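Local coordinates for solute-binding protein (Thermoactinomyces vulgaris, PDB 2ZYO) that binds maltodextrins such as maltotetraose in a cleft pocket and probably passes them on for uptake across the cell membrane, at residues A[249-252]-A[253-257]; A[235-239]-A[240-244]. All coordinates share one frame; numbering follows the deposited sequence.

Contact 1: A[249-252]-A[253-257]; sequences PWAI and KDYQA. With GLC (alpha-D-glucopyranose), chain B.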
loop_
_atom_site.group_PDB
_atom_site.type_symbol
_atom_site.label_atom_id
_atom_site.label_comp_id
_atom_site.label_asym_id
_atom_site.label_seq_id
_atom_site.Cartn_x
_atom_site.Cartn_y
_atom_site.Cartn_z
ATOM N N PRO A 249 -1.912 7.324 5.040
ATOM C CA PRO A 249 -1.563 8.711 4.718
ATOM C C PRO A 249 -2.571 9.409 3.803
ATOM O O PRO A 249 -2.629 10.641 3.781
ATOM C CB PRO A 249 -0.205 8.580 4.017
ATOM C CG PRO A 249 -0.141 7.168 3.555
ATOM C CD PRO A 249 -0.875 6.382 4.585
ATOM N N TRP A 250 -3.362 8.620 3.076
ATOM C CA TRP A 250 -4.388 9.135 2.159
ATOM C C TRP A 250 -5.485 9.963 2.842
ATOM O O TRP A 250 -6.189 10.733 2.182
ATOM C CB TRP A 250 -5.024 7.981 1.373
ATOM C CG TRP A 250 -5.491 6.842 2.241
ATOM C CD1 TRP A 250 -6.657 6.772 2.952
ATOM C CD2 TRP A 250 -4.797 5.612 2.486
ATOM N NE1 TRP A 250 -6.729 5.576 3.631
ATOM C CE2 TRP A 250 -5.602 4.845 3.359
ATOM C CE3 TRP A 250 -3.574 5.083 2.053
ATOM C CZ2 TRP A 250 -5.223 3.576 3.807
ATOM C CZ3 TRP A 250 -3.195 3.819 2.500
ATOM C CH2 TRP A 250 -4.019 3.081 3.368
ATOM N N ALA A 251 -5.625 9.802 4.156
ATOM C CA ALA A 251 -6.672 10.486 4.916
ATOM C C ALA A 251 -6.185 11.766 5.608
ATOM O O ALA A 251 -6.995 12.548 6.115
ATOM C CB ALA A 251 -7.289 9.530 5.932
ATOM N N ILE A 252 -4.869 11.978 5.610
ATOM C CA ILE A 252 -4.240 13.071 6.365
ATOM C C ILE A 252 -4.686 14.474 5.937
ATOM O O ILE A 252 -5.105 15.276 6.776
ATOM C CB ILE A 252 -2.691 12.965 6.334
ATOM C CG1 ILE A 252 -2.210 11.727 7.112
ATOM C CG2 ILE A 252 -2.032 14.255 6.843
ATOM C CD1 ILE A 252 -2.650 11.653 8.579
ATOM N N LYS A 253 -4.595 14.762 4.639
ATOM C CA LYS A 253 -4.961 16.080 4.116
ATOM C C LYS A 253 -6.417 16.425 4.427
ATOM O O LYS A 253 -6.733 17.571 4.754
ATOM C CB LYS A 253 -4.684 16.170 2.612
ATOM C CG LYS A 253 -3.198 16.212 2.258
ATOM C CD LYS A 253 -2.968 16.513 0.778
ATOM C CE LYS A 253 -3.022 18.010 0.482
ATOM N NZ LYS A 253 -1.842 18.737 1.029
ATOM N N ASP A 254 -7.290 15.423 4.346
ATOM C CA ASP A 254 -8.702 15.580 4.690
ATOM C C ASP A 254 -8.905 15.874 6.182
ATOM O O ASP A 254 -9.710 16.737 6.541
ATOM C CB ASP A 254 -9.492 14.336 4.267
ATOM C CG ASP A 254 -10.999 14.531 4.351
ATOM O OD1 ASP A 254 -11.481 15.666 4.149
ATOM O OD2 ASP A 254 -11.705 13.534 4.610
ATOM N N TYR A 255 -8.170 15.164 7.041
ATOM C CA TYR A 255 -8.254 15.378 8.490
ATOM C C TYR A 255 -7.789 16.776 8.894
ATOM O O TYR A 255 -8.402 17.418 9.749
ATOM C CB TYR A 255 -7.433 14.338 9.262
ATOM C CG TYR A 255 -7.933 12.906 9.201
ATOM C CD1 TYR A 255 -9.249 12.600 8.840
ATOM C CD2 TYR A 255 -7.087 11.856 9.544
ATOM C CE1 TYR A 255 -9.693 11.277 8.796
ATOM C CE2 TYR A 255 -7.522 10.535 9.510
ATOM C CZ TYR A 255 -8.821 10.253 9.139
ATOM O OH TYR A 255 -9.235 8.941 9.109
ATOM N N GLN A 256 -6.700 17.229 8.280
ATOM C CA GLN A 256 -6.127 18.543 8.569
ATOM C C GLN A 256 -7.012 19.673 8.051
ATOM O O GLN A 256 -7.150 20.706 8.709
ATOM C CB GLN A 256 -4.718 18.657 7.986
ATOM C CG GLN A 256 -3.703 17.754 8.672
ATOM C CD GLN A 256 -2.312 17.890 8.093
ATOM O OE1 GLN A 256 -2.126 17.891 6.877
ATOM N NE2 GLN A 256 -1.323 17.995 8.968
ATOM N N ALA A 257 -7.615 19.465 6.882
ATOM C CA ALA A 257 -8.568 20.426 6.324
ATOM C C ALA A 257 -9.777 20.612 7.242
ATOM O O ALA A 257 -10.369 21.691 7.283
ATOM C CB ALA A 257 -9.011 19.995 4.933
HETATM C C1 GLC B . -6.292 2.487 0.950
HETATM C C2 GLC B . -5.257 1.772 0.044
HETATM C C3 GLC B . -5.850 0.567 -0.717
HETATM C C4 GLC B . -6.718 -0.301 0.194
HETATM C C5 GLC B . -7.736 0.572 0.925
HETATM C C6 GLC B . -8.641 -0.217 1.859
HETATM O O1 GLC B . -7.178 3.253 0.211
HETATM O O2 GLC B . -4.698 2.697 -0.887
HETATM O O3 GLC B . -4.795 -0.228 -1.241
HETATM O O4 GLC B . -7.406 -1.287 -0.599
HETATM O O5 GLC B . -7.043 1.544 1.729
HETATM O O6 GLC B . -9.905 -0.474 1.265
HETATM O O HOH W 1 -3.445 12.963 2.565
HETATM O O HOH W 2 -6.747 13.430 2.487
HETATM O O HOH W 3 -10.079 11.357 5.536
#

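Contact 2: A[235-239]-A[240-244]; sequences GLFKS and GKVAA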
loop_
_atom_site.group_PDB
_atom_site.type_symbol
_atom_site.label_atom_id
_atom_site.label_comp_id
_atom_site.label_asym_id
_atom_site.label_seq_id
_atom_site.Cartn_x
_atom_site.Cartn_y
_atom_site.Cartn_z
ATOM N N GLY A 235 -15.461 10.409 8.847
ATOM C CA GLY A 235 -16.445 11.395 9.291
ATOM C C GLY A 235 -16.377 11.653 10.783
ATOM O O GLY A 235 -16.335 12.805 11.221
ATOM N N LEU A 236 -16.348 10.573 11.563
ATOM C CA LEU A 236 -16.306 10.683 13.018
ATOM C C LEU A 236 -14.986 11.228 13.554
ATOM O O LEU A 236 -14.980 11.967 14.538
ATOM C CB LEU A 236 -16.680 9.356 13.686
ATOM C CG LEU A 236 -18.161 8.978 13.571
ATOM C CD1 LEU A 236 -18.425 7.608 14.165
ATOM C CD2 LEU A 236 -19.045 10.028 14.233
ATOM N N PHE A 237 -13.872 10.878 12.912
ATOM C CA PHE A 237 -12.584 11.456 13.304
ATOM C C PHE A 237 -12.553 12.962 13.023
ATOM O O PHE A 237 -12.091 13.747 13.854
ATOM C CB PHE A 237 -11.409 10.742 12.623
ATOM C CG PHE A 237 -10.063 11.168 13.147
ATOM C CD1 PHE A 237 -9.617 10.735 14.396
ATOM C CD2 PHE A 237 -9.246 12.011 12.400
ATOM C CE1 PHE A 237 -8.374 11.135 14.888
ATOM C CE2 PHE A 237 -8.003 12.418 12.883
ATOM C CZ PHE A 237 -7.567 11.977 14.129
ATOM N N LYS A 238 -13.063 13.358 11.858
ATOM C CA LYS A 238 -13.131 14.774 11.481
ATOM C C LYS A 238 -14.072 15.577 12.381
ATOM O O LYS A 238 -13.939 16.797 12.487
ATOM C CB LYS A 238 -13.534 14.932 10.012
ATOM C CG LYS A 238 -12.444 14.516 9.027
ATOM C CD LYS A 238 -12.833 14.806 7.580
ATOM C CE LYS A 238 -13.869 13.819 7.063
ATOM N NZ LYS A 238 -14.252 14.108 5.653
ATOM N N SER A 239 -15.002 14.880 13.037
ATOM C CA SER A 239 -15.955 15.490 13.966
ATOM C C SER A 239 -15.299 15.912 15.282
ATOM O O SER A 239 -15.904 16.631 16.079
ATOM C CB SER A 239 -17.104 14.522 14.261
ATOM O OG SER A 239 -16.738 13.581 15.261
ATOM N N GLY A 240 -14.075 15.444 15.511
ATOM C CA GLY A 240 -13.328 15.763 16.728
ATOM C C GLY A 240 -13.715 14.935 17.940
ATOM O O GLY A 240 -13.359 15.280 19.066
ATOM N N LYS A 241 -14.437 13.839 17.714
ATOM C CA LYS A 241 -14.896 12.983 18.811
ATOM C C LYS A 241 -14.277 11.580 18.783
ATOM O O LYS A 241 -14.791 10.657 19.418
ATOM C CB LYS A 241 -16.425 12.896 18.823
ATOM C CG LYS A 241 -17.137 14.203 19.165
ATOM C CD LYS A 241 -18.657 14.029 19.198
ATOM C CE LYS A 241 -19.295 14.146 17.809
ATOM N NZ LYS A 241 -19.077 12.948 16.934
ATOM N N VAL A 242 -13.178 11.425 18.048
ATOM C CA VAL A 242 -12.456 10.152 17.995
ATOM C C VAL A 242 -10.982 10.394 18.314
ATOM O O VAL A 242 -10.304 11.144 17.610
ATOM C CB VAL A 242 -12.603 9.450 16.619
ATOM C CG1 VAL A 242 -11.787 8.162 16.576
ATOM C CG2 VAL A 242 -14.069 9.148 16.316
ATOM N N ALA A 243 -10.491 9.755 19.373
ATOM C CA ALA A 243 -9.111 9.953 19.812
ATOM C C ALA A 243 -8.095 9.397 18.819
ATOM O O ALA A 243 -7.108 10.062 18.506
ATOM C CB ALA A 243 -8.894 9.354 21.189
ATOM N N ALA A 244 -8.341 8.184 18.326
ATOM C CA ALA A 244 -7.408 7.523 17.420
ATOM C C ALA A 244 -8.113 6.657 16.387
ATOM O O ALA A 244 -9.140 6.038 16.673
ATOM C CB ALA A 244 -6.403 6.690 18.209
HETATM O O HOH W 4 -11.324 13.320 16.484
#

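Contact 1: A[249-252]-A[253-257]
Ala251 and Tyr255 meet one helical turn apart, the methyl group lying over the phenol ring. CB of Ala251 stands 4.0 Å from the centroid of the Tyr255 ring, a CH-pi contact 27° off the normal, and Ala251 O lies 3.2 Å above the ring plane, toward its rim. That same oxygen accepts a hydrogen bond from Tyr255 N at 3.0 Å, so one backbone group serves both bond and ring. This is the tight side: Tyr255 OH is held by Asn234 and Asn247, and Ile252 is packed against Ile134, Val262 and Phe340. Around the turn, Ile252 O takes Gln256 N at 2.9 Å, and the extended Gln256 side chain lies loosely across the isoleucine, Gln256 OE1 3.6 Å from Ile252 CG2.

The outer side is wetter. Water bridges Pro249 O to Lys253 N, and a second water joins Trp250 O to Asp254 N at 2.8 Å from each, hydrating the opening turn where the 3-10 segment runs into helix 252-257.

At the pocket end, Trp250 CG sits between its backbone N and carbonyl carbon (chi1 50°), turning the indole away from the helix so that glucose C1 lies over one face, toward its rim. Trp250 CZ2 comes within 3.2 Å of sugar C1. With an alanine in place of the indole, the sugar is likely to lose the aromatic face under C1, and a gap would probably open beside Glu129. Since Glu129 and Asn173 hydrogen-bond the same glucose, the chemistry implies that Trp250 supplies an apolar face while Glu129 and Asn173 supply the directional bonds.

Contact 2: A[235-239]-A[240-244]
Ser239 turns OG between its own backbone N and carbonyl carbon (chi1 82°), and Lys241 bends at both chi3 and chi4, which brings NZ back to that hydroxyl. The two meet at the C-terminal end of helix 230-238, where Gly240 forms a Schellman motif that stops the helix and leads into strand 242-247. Gly240 takes a positive phi of 80°, a value that favours glycine, and a CB there would clash with Ser239 O. Its N donates to Phe237 O at 3.1 Å, approaching from well above the carbonyl plane and not along a lone pair.

Past the turn, Val242 folds back onto the last helical turn. Its CG2 reaches Leu236 CB at 3.7 Å, while Val242 CB lies 3.9 Å from Phe237 CD1, the valine and phenylalanine side chains crossing at about a right angle. Tyr165 and Leu168 of the parallel neighbouring strand 165-169 pack on both Leu236 and Val242, so this apolar patch joins helix to sheet. The phenyl group also meets backbone oxygens: Phe237 CD1 is 3.3 Å from Val242 O, and Ala243 O lies at the ring edge, near its plane. One water donates to Phe237 O at 2.8 Å and to Val242 O at 2.7 Å, spanning the wedge between helix end and strand start.

The polar side is gathered on the serine. Lys241 NZ donates to Ser239 OG at 2.9 Å and has a second partner in Gln163 O; Lys241 N adds a weak bond to the same hydroxyl. These fix the rotation of Ser239 OG, which in turn gives its own hydrogen to Leu236 O over a very short 2.5 Å.

In the fold
Coming from the N terminus, the chain reaches contact 2 first: contact 2 (235-244) closes the turn by which helix 230-238 hands over to strand 242-247, which pairs with strands 165-169 and 120-136. That strand leads on to contact 1, where the 3-10 segment 249-251 runs into the short helix 252-257 beside the sugar pocket. The two neither nest nor cross; they follow in series, centres about 12 Å apart. They still touch through space. Lys238 NZ makes a salt bridge with Asp254 OD2 at 2.8 Å, and the Phe237 and Tyr255 rings meet with planes at about 55°, tying together the two helices that precede and follow the strand.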